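Nicotinate phosphoribosyltransferase (Saccharomyces cerevisiae, PDB 1VLP) catalyses the first step of NAD biosynthesis from nicotinic acid, the ATP-dependent transfer of a phosphoribosyl group from phosphoribosyl diphosphate to nicotinate to give nicotinate ribonucleotide. Local coordinates at residues T178-G183 with D216-L221; I184-F189 with S220-T225. One frame throughout, in Å; residues are numbered along the deposited sequence.

In the fold
Along the chain, helix 168-181 comes first, turns at N182-G183 and runs into strand 186-188. The chain then passes through helix 197-213 and the short helix 215-218 before strand 222-225 returns beside strand 186-188. Interaction 1 (178-183 with 216-221) joins the ends of the two helices that precede these strands; interaction 2 (184-189 with 220-225) pairs the strands themselves. The two loops are staggered and cross: interaction 2 starts and ends a few residues further on, and S220 and L221 serve both. The two also meet directly: L179 O probably takes a hydrogen bond from I184 N, and the rings of F180 and F186 pack together.

Interaction 1: T178-G183 with D216-L221; sequences TLFDNG and DRNKSL
F180 and N218 stack where two helix ends meet, just ahead of neighbouring parallel strands; a Schellman motif closes the first helix, with G183 at C-prime, G183 N bonded to F180 O and I184 N to L179 O. The amide plane of N218 lies 19° from the F180 ring, and N218 CB sits over the ring face as a CH-pi contact, 3.9 Å from the centroid. L221 approaches the same ring obliquely, running counter to the phenylalanine side chain: its CB comes 3.5 Å from F180 CD1, while CD1 of L221 rests near F180 O.

Outside this stack, R217 reaches across to the first helix. Its CG is anti to the backbone N (chi1 -176°), and a bend at chi3 brings the guanidinium over F180 O, which lies 3.6 Å above the centre of its plane. At the guanidinium edge, R217 NH2 donates an almost straight bond of 2.9 Å to D181 OD1, completing a salt bridge on the anti lone pair of that oxygen, although the carboxylate is turned 60° from the guanidinium. R217 NE holds N218 OD1 at 2.9 Å, so the arginine both pairs with D181 and steadies the amide lying on the ring. N218 ND2 is bonded to A210 O of helix 197-213, which fixes the amide's other end. A water accepts weakly from R217 NH1 and donates to D181 O at 2.7 Å.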
loop_
_atom_site.group_PDB
_atom_site.type_symbol
_atom_site.label_atom_id
_atom_site.label_comp_id
_atom_site.label_asym_id
_atom_site.label_seq_id
_atom_site.Cartn_x
_atom_site.Cartn_y
_atom_site.Cartn_z
ATOM N N THR A 178 -7.181 -0.072 -22.730
ATOM C CA THR A 178 -7.530 -1.491 -22.769
ATOM C C THR A 178 -8.443 -1.880 -21.621
ATOM O O THR A 178 -9.443 -2.614 -21.789
ATOM C CB THR A 178 -6.276 -2.359 -22.820
ATOM O OG1 THR A 178 -5.505 -1.986 -23.970
ATOM C CG2 THR A 178 -6.615 -3.850 -22.915
ATOM N N LEU A 179 -8.092 -1.415 -20.430
ATOM C CA LEU A 179 -8.870 -1.688 -19.246
ATOM C C LEU A 179 -10.318 -1.196 -19.444
ATOM O O LEU A 179 -11.248 -1.950 -19.250
ATOM C CB LEU A 179 -8.171 -1.068 -18.038
ATOM C CG LEU A 179 -6.872 -1.742 -17.589
ATOM C CD1 LEU A 179 -6.028 -0.812 -16.656
ATOM C CD2 LEU A 179 -7.123 -3.064 -16.932
ATOM N N PHE A 180 -10.472 0.047 -19.869
ATOM C CA PHE A 180 -11.785 0.635 -20.075
ATOM C C PHE A 180 -12.590 -0.119 -21.143
ATOM O O PHE A 180 -13.772 -0.376 -20.960
ATOM C CB PHE A 180 -11.654 2.092 -20.457
ATOM C CG PHE A 180 -11.082 2.994 -19.396
ATOM C CD1 PHE A 180 -11.310 2.808 -18.021
ATOM C CD2 PHE A 180 -10.324 4.066 -19.797
ATOM C CE1 PHE A 180 -10.789 3.700 -17.121
ATOM C CE2 PHE A 180 -9.789 4.919 -18.899
ATOM C CZ PHE A 180 -10.024 4.750 -17.576
ATOM N N ASP A 181 -11.943 -0.543 -22.230
ATOM C CA ASP A 181 -12.646 -1.383 -23.237
ATOM C C ASP A 181 -13.186 -2.689 -22.720
ATOM O O ASP A 181 -14.128 -3.232 -23.268
ATOM C CB ASP A 181 -11.738 -1.764 -24.373
ATOM C CG ASP A 181 -11.263 -0.604 -25.135
ATOM O OD1 ASP A 181 -11.874 0.486 -25.065
ATOM O OD2 ASP A 181 -10.248 -0.797 -25.812
ATOM N N ASN A 182 -12.549 -3.215 -21.685
ATOM C CA ASN A 182 -12.986 -4.430 -21.023
ATOM C C ASN A 182 -13.862 -4.179 -19.798
ATOM O O ASN A 182 -14.177 -5.099 -19.032
ATOM C CB ASN A 182 -11.732 -5.231 -20.674
ATOM C CG ASN A 182 -11.169 -5.949 -21.885
ATOM O OD1 ASN A 182 -11.561 -7.068 -22.167
ATOM N ND2 ASN A 182 -10.259 -5.307 -22.606
ATOM N N GLY A 183 -14.304 -2.924 -19.634
ATOM C CA GLY A 183 -15.155 -2.548 -18.516
ATOM C C GLY A 183 -14.560 -2.759 -17.141
ATOM O O GLY A 183 -15.286 -2.978 -16.184
ATOM N N ASP A 216 -17.871 9.746 -20.767
ATOM C CA ASP A 216 -19.202 9.213 -20.461
ATOM C C ASP A 216 -19.127 7.743 -20.059
ATOM O O ASP A 216 -19.857 7.331 -19.176
ATOM C CB ASP A 216 -20.147 9.358 -21.650
ATOM C CG ASP A 216 -20.562 10.800 -21.917
ATOM O OD1 ASP A 216 -20.131 11.697 -21.164
ATOM O OD2 ASP A 216 -21.333 11.012 -22.879
ATOM N N ARG A 217 -18.237 6.973 -20.707
ATOM C CA ARG A 217 -18.026 5.576 -20.364
ATOM C C ARG A 217 -16.950 5.351 -19.309
ATOM O O ARG A 217 -17.139 4.567 -18.371
ATOM C CB ARG A 217 -17.660 4.777 -21.610
ATOM C CG ARG A 217 -17.534 3.277 -21.324
ATOM C CD ARG A 217 -17.017 2.560 -22.509
ATOM N NE ARG A 217 -15.598 2.773 -22.648
ATOM C CZ ARG A 217 -14.830 2.060 -23.462
ATOM N NH1 ARG A 217 -15.371 1.073 -24.174
ATOM N NH2 ARG A 217 -13.541 2.299 -23.512
ATOM N N ASN A 218 -15.870 6.112 -19.422
ATOM C CA ASN A 218 -14.607 5.801 -18.722
ATOM C C ASN A 218 -14.532 6.383 -17.316
ATOM O O ASN A 218 -13.875 5.827 -16.444
ATOM C CB ASN A 218 -13.429 6.273 -19.541
ATOM C CG ASN A 218 -13.297 5.535 -20.861
ATOM O OD1 ASN A 218 -13.943 4.482 -21.050
ATOM N ND2 ASN A 218 -12.449 6.035 -21.756
ATOM N N LYS A 219 -15.217 7.513 -17.083
ATOM C CA LYS A 219 -15.132 8.152 -15.757
ATOM C C LYS A 219 -15.501 7.241 -14.634
ATOM O O LYS A 219 -14.822 7.250 -13.609
ATOM C CB LYS A 219 -15.976 9.439 -15.694
ATOM C CG LYS A 219 -15.247 10.556 -16.353
ATOM C CD LYS A 219 -16.022 11.886 -16.177
ATOM C CE LYS A 219 -15.371 13.078 -16.893
ATOM N NZ LYS A 219 -13.896 12.879 -17.162
ATOM N N SER A 220 -16.560 6.453 -14.822
ATOM C CA SER A 220 -17.016 5.540 -13.790
ATOM C C SER A 220 -16.185 4.253 -13.670
ATOM O O SER A 220 -16.372 3.484 -12.722
ATOM C CB SER A 220 -18.500 5.194 -13.956
ATOM O OG SER A 220 -18.752 4.452 -15.122
ATOM N N LEU A 221 -15.326 3.983 -14.642
ATOM C CA LEU A 221 -14.439 2.825 -14.566
ATOM C C LEU A 221 -13.146 3.138 -13.768
ATOM O O LEU A 221 -12.566 2.257 -13.136
ATOM C CB LEU A 221 -14.103 2.345 -15.993
ATOM C CG LEU A 221 -15.324 1.951 -16.849
ATOM C CD1 LEU A 221 -14.919 1.533 -18.224
ATOM C CD2 LEU A 221 -16.151 0.854 -16.208
HETATM O O HOH W 1 -14.923 -1.862 -25.499
#

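Interaction 2: I184-F189 with S220-T225; sequences IRFSEF and SLLLGT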
loop_
_atom_site.group_PDB
_atom_site.type_symbol
_atom_site.label_atom_id
_atom_site.label_comp_id
_atom_site.label_asym_id
_atom_site.label_seq_id
_atom_site.Cartn_x
_atom_site.Cartn_y
_atom_site.Cartn_z
ATOM N N ILE A 184 -13.242 -2.658 -17.050
ATOM C CA ILE A 184 -12.507 -2.916 -15.839
ATOM C C ILE A 184 -12.532 -1.673 -14.915
ATOM O O ILE A 184 -12.155 -0.607 -15.353
ATOM C CB ILE A 184 -11.044 -3.317 -16.108
ATOM C CG1 ILE A 184 -10.922 -4.527 -17.064
ATOM C CG2 ILE A 184 -10.329 -3.551 -14.822
ATOM C CD1 ILE A 184 -11.520 -5.770 -16.641
ATOM N N ARG A 185 -12.974 -1.854 -13.664
ATOM C CA ARG A 185 -12.982 -0.786 -12.658
ATOM C C ARG A 185 -11.649 -0.927 -11.886
ATOM O O ARG A 185 -11.382 -1.948 -11.229
ATOM C CB ARG A 185 -14.197 -0.889 -11.701
ATOM C CG ARG A 185 -15.512 -0.727 -12.366
ATOM C CD ARG A 185 -16.600 -0.550 -11.326
ATOM N NE ARG A 185 -17.120 0.807 -11.329
ATOM C CZ ARG A 185 -17.625 1.432 -10.267
ATOM N NH1 ARG A 185 -17.673 0.837 -9.068
ATOM N NH2 ARG A 185 -18.070 2.677 -10.401
ATOM N N PHE A 186 -10.790 0.082 -11.987
ATOM C CA PHE A 186 -9.468 0.003 -11.408
ATOM C C PHE A 186 -9.047 1.293 -10.788
ATOM O O PHE A 186 -9.570 2.381 -11.109
ATOM C CB PHE A 186 -8.397 -0.448 -12.441
ATOM C CG PHE A 186 -8.056 0.581 -13.465
ATOM C CD1 PHE A 186 -8.859 0.720 -14.609
ATOM C CD2 PHE A 186 -6.972 1.468 -13.290
ATOM C CE1 PHE A 186 -8.594 1.657 -15.550
ATOM C CE2 PHE A 186 -6.693 2.417 -14.269
ATOM C CZ PHE A 186 -7.510 2.527 -15.363
ATOM N N SER A 187 -8.105 1.156 -9.875
ATOM C CA SER A 187 -7.400 2.309 -9.335
ATOM C C SER A 187 -5.891 2.161 -9.507
ATOM O O SER A 187 -5.347 1.060 -9.559
ATOM C CB SER A 187 -7.779 2.511 -7.868
ATOM O OG SER A 187 -7.265 1.430 -7.116
ATOM N N GLU A 188 -5.221 3.295 -9.618
ATOM C CA GLU A 188 -3.772 3.397 -9.631
ATOM C C GLU A 188 -3.254 3.280 -8.217
ATOM O O GLU A 188 -3.820 3.854 -7.273
ATOM C CB GLU A 188 -3.389 4.779 -10.225
ATOM C CG GLU A 188 -1.911 4.915 -10.525
ATOM C CD GLU A 188 -1.060 5.250 -9.326
ATOM O OE1 GLU A 188 -1.527 5.841 -8.316
ATOM O OE2 GLU A 188 0.120 4.897 -9.395
ATOM N N PHE A 189 -2.216 2.482 -8.032
ATOM C CA PHE A 189 -1.755 2.079 -6.696
ATOM C C PHE A 189 -0.225 2.030 -6.587
ATOM O O PHE A 189 0.332 1.316 -5.697
ATOM C CB PHE A 189 -2.336 0.670 -6.472
ATOM C CG PHE A 189 -2.215 0.105 -5.077
ATOM C CD1 PHE A 189 -2.190 0.908 -3.909
ATOM C CD2 PHE A 189 -2.152 -1.297 -4.930
ATOM C CE1 PHE A 189 -2.086 0.321 -2.637
ATOM C CE2 PHE A 189 -2.058 -1.887 -3.656
ATOM C CZ PHE A 189 -2.034 -1.080 -2.519
ATOM N N SER A 220 -16.560 6.453 -14.822
ATOM C CA SER A 220 -17.016 5.540 -13.790
ATOM C C SER A 220 -16.185 4.253 -13.670
ATOM O O SER A 220 -16.372 3.484 -12.722
ATOM C CB SER A 220 -18.500 5.194 -13.956
ATOM O OG SER A 220 -18.752 4.452 -15.122
ATOM N N LEU A 221 -15.326 3.983 -14.642
ATOM C CA LEU A 221 -14.439 2.825 -14.566
ATOM C C LEU A 221 -13.146 3.138 -13.768
ATOM O O LEU A 221 -12.566 2.257 -13.136
ATOM C CB LEU A 221 -14.103 2.345 -15.993
ATOM C CG LEU A 221 -15.324 1.951 -16.849
ATOM C CD1 LEU A 221 -14.919 1.533 -18.224
ATOM C CD2 LEU A 221 -16.151 0.854 -16.208
ATOM N N LEU A 222 -12.670 4.374 -13.866
ATOM C CA LEU A 222 -11.522 4.800 -13.084
ATOM C C LEU A 222 -12.038 5.138 -11.661
ATOM O O LEU A 222 -12.768 6.119 -11.442
ATOM C CB LEU A 222 -10.823 5.995 -13.730
ATOM C CG LEU A 222 -9.696 6.524 -12.858
ATOM C CD1 LEU A 222 -8.559 5.469 -12.730
ATOM C CD2 LEU A 222 -9.159 7.802 -13.354
ATOM N N LEU A 223 -11.696 4.278 -10.733
ATOM C CA LEU A 223 -12.102 4.451 -9.358
ATOM C C LEU A 223 -11.375 5.624 -8.748
ATOM O O LEU A 223 -11.931 6.353 -7.903
ATOM C CB LEU A 223 -11.824 3.191 -8.549
ATOM C CG LEU A 223 -12.615 1.989 -9.070
ATOM C CD1 LEU A 223 -12.231 0.733 -8.272
ATOM C CD2 LEU A 223 -14.089 2.248 -9.039
ATOM N N GLY A 224 -10.118 5.758 -9.151
ATOM C CA GLY A 224 -9.212 6.815 -8.663
ATOM C C GLY A 224 -7.791 6.365 -8.494
ATOM O O GLY A 224 -7.263 5.534 -9.260
ATOM N N THR A 225 -7.128 6.946 -7.486
ATOM C CA THR A 225 -5.740 6.610 -7.158
ATOM C C THR A 225 -5.602 6.504 -5.662
ATOM O O THR A 225 -6.269 7.227 -4.894
ATOM C CB THR A 225 -4.693 7.625 -7.729
ATOM O OG1 THR A 225 -3.367 7.316 -7.255
ATOM C CG2 THR A 225 -5.067 9.016 -7.443
#
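Parallel strands 186-188 and 222-225, joined through helix 197-213 in a beta-alpha-beta crossover, pair side by side in the parallel sheet of the TIM-barrel-related family region, with strand 186-188 lying between 222-225 and 360-365. Their backbones alternate: F186 N gives to L221 O at 3.0 Å, L223 N to F186 O at 2.9 Å, and E188 N to G224 O at 3.1 Å. L222 CD1 meets F186 CE2 at 3.9 Å on the helix-facing side, where L222 also touches I207 and V211.

At the entrance to the pairing, the chain of R185, bent at chi3, brings its guanidinium edge to S220 O. R185 NH2 bonds S220 O at 3.0 Å from within the carbonyl plane; the oxygen itself lies 26° out of the guanidinium plane and takes a weaker bond from NE. L223 lies across R185, with CD2 over the guanidinium face.

At the far end E188 and T225 run alongside each other. The E188 chain leaves opposite its own N (chi1 -170°), then turns at chi2, and T225 OG1 donates a 2.6 Å hydrogen bond to the anti lone pair of E188 OE1. E188 OE2 takes bonds from G190 N and Q200 NE2, while T225 OG1 accepts from N227 N. Bonds to both oxygens fix the rotation of the buried carboxylate; together they tie both strand ends to the residues just after them, and E188 also to helix 197-213, next to F189, a nicotinate-binding residue by similarity.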